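Gluconokinase (Sinorhizobium meliloti, PDB 3T61) probably phosphorylates D-gluconate with ATP to give 6-phospho-D-gluconate and ADP, as a gluconokinase of the GntK/GntV family. Local coordinates at residues E149-R152 and R156-A159. Numbering follows the deposited sequence.
Sequences EDPR and RTVA
Where the loop after helix 138-147 turns into the edge strand 157-161, one of the two outermost in the chain's parallel sheet, Pro151 and Arg152 lie against Thr157 and Ala159, alternate residues on one side of that strand. Both contacts are apolar: CB of Pro151 stands 4.2 Å from the methyl CG2 of Thr157, while CD of Arg152 approaches CB of Ala159 to 3.7 Å. The arginine thus lays the aliphatic part of its chain alongside the alanine methyl, and a bend at chi3 (-68°) turns the guanidinium to Asp150. The loop illustrates how an Asx turn can be doubled by a salt bridge: OD1 of Asp150 accepts a hydrogen bond from the backbone N of Arg152 at 2.7 Å, and NE of the same arginine reaches OD1 at 3.1 Å. Through its syn lone pair, OD1 meets this NE within the guanidinium plane. NE also lies 3.0 Å from OD2 of Asp150, and NH2 of Arg152 approaches that OD2 to 2.5 Å, so short that the exact length is doubtful. Strand 113-118 adjoins both segments: Phe116 packs on Pro151 and Arg152 and is joined to Val158 by backbone hydrogen bonding, and the Val158 side chain, on the other side of the strand from Thr157 and Ala159, touches Leu180 of helix 166-187. The hydroxyl OG1 of Thr157, meanwhile, is hydrogen-bonded to the carbonyl O of Val155.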
loop_
_atom_site.group_PDB
_atom_site.type_symbol
_atom_site.label_atom_id
_atom_site.label_comp_id
_atom_site.label_asym_id
_atom_site.label_seq_id
_atom_site.Cartn_x
_atom_site.Cartn_y
_atom_site.Cartn_z
ATOM N N GLU A 149 -11.420 -9.769 -15.042
ATOM C CA GLU A 149 -11.900 -10.134 -16.360
ATOM C C GLU A 149 -10.970 -11.271 -16.757
ATOM O O GLU A 149 -9.779 -11.051 -16.994
ATOM C CB GLU A 149 -11.764 -8.956 -17.322
ATOM C CG GLU A 149 -12.842 -7.906 -17.142
ATOM C CD GLU A 149 -12.481 -6.577 -17.777
ATOM O OE1 GLU A 149 -11.847 -6.567 -18.849
ATOM O OE2 GLU A 149 -12.846 -5.539 -17.200
ATOM N N ASP A 150 -11.517 -12.486 -16.800
ATOM C CA ASP A 150 -10.741 -13.679 -17.126
ATOM C C ASP A 150 -9.861 -13.521 -18.359
ATOM O O ASP A 150 -10.348 -13.250 -19.457
ATOM C CB ASP A 150 -11.665 -14.885 -17.309
ATOM C CG ASP A 150 -10.915 -16.199 -17.222
ATOM O OD1 ASP A 150 -9.989 -16.416 -18.030
ATOM O OD2 ASP A 150 -11.245 -17.013 -16.335
ATOM N N PRO A 151 -8.541 -13.699 -18.189
ATOM C CA PRO A 151 -7.572 -13.573 -19.284
ATOM C C PRO A 151 -7.430 -14.787 -20.192
ATOM O O PRO A 151 -6.861 -14.685 -21.273
ATOM C CB PRO A 151 -6.277 -13.277 -18.550
ATOM C CG PRO A 151 -6.416 -14.162 -17.334
ATOM C CD PRO A 151 -7.853 -13.915 -16.902
ATOM N N ARG A 152 -7.934 -15.935 -19.758
ATOM C CA ARG A 152 -7.818 -17.145 -20.555
ATOM C C ARG A 152 -8.293 -16.940 -21.984
ATOM O O ARG A 152 -9.351 -16.361 -22.237
ATOM C CB ARG A 152 -8.554 -18.301 -19.869
ATOM C CG ARG A 152 -7.721 -18.858 -18.720
ATOM C CD ARG A 152 -8.436 -19.878 -17.875
ATOM N NE ARG A 152 -9.529 -19.297 -17.109
ATOM C CZ ARG A 152 -10.116 -19.907 -16.084
ATOM N NH1 ARG A 152 -9.703 -21.115 -15.711
ATOM N NH2 ARG A 152 -11.113 -19.316 -15.440
ATOM N N ARG A 156 -0.315 -15.644 -25.189
ATOM C CA ARG A 156 0.760 -15.972 -24.257
ATOM C C ARG A 156 0.350 -15.896 -22.782
ATOM O O ARG A 156 1.018 -15.251 -21.966
ATOM C CB ARG A 156 1.959 -15.048 -24.523
ATOM C CG ARG A 156 2.533 -15.158 -25.946
ATOM C CD ARG A 156 3.681 -14.175 -26.169
ATOM N NE ARG A 156 3.249 -12.790 -25.980
ATOM C CZ ARG A 156 2.528 -12.096 -26.858
ATOM N NH1 ARG A 156 2.158 -12.651 -28.002
ATOM N NH2 ARG A 156 2.160 -10.852 -26.583
ATOM N N THR A 157 -0.742 -16.584 -22.453
ATOM C CA THR A 157 -1.275 -16.619 -21.097
ATOM C C THR A 157 -1.352 -18.049 -20.556
ATOM O O THR A 157 -1.941 -18.931 -21.180
ATOM C CB THR A 157 -2.691 -16.006 -21.052
ATOM O OG1 THR A 157 -2.655 -14.682 -21.598
ATOM C CG2 THR A 157 -3.207 -15.940 -19.619
ATOM N N VAL A 158 -0.751 -18.261 -19.390
ATOM C CA VAL A 158 -0.752 -19.555 -18.726
ATOM C C VAL A 158 -1.592 -19.414 -17.450
ATOM O O VAL A 158 -1.318 -18.551 -16.603
ATOM C CB VAL A 158 0.681 -19.983 -18.347
ATOM C CG1 VAL A 158 0.677 -21.353 -17.684
ATOM C CG2 VAL A 158 1.550 -19.999 -19.584
ATOM N N ALA A 159 -2.626 -20.242 -17.327
ATOM C CA ALA A 159 -3.504 -20.203 -16.161
ATOM C C ALA A 159 -3.171 -21.353 -15.231
ATOM O O ALA A 159 -2.945 -22.480 -15.684
ATOM C CB ALA A 159 -4.974 -20.281 -16.593
#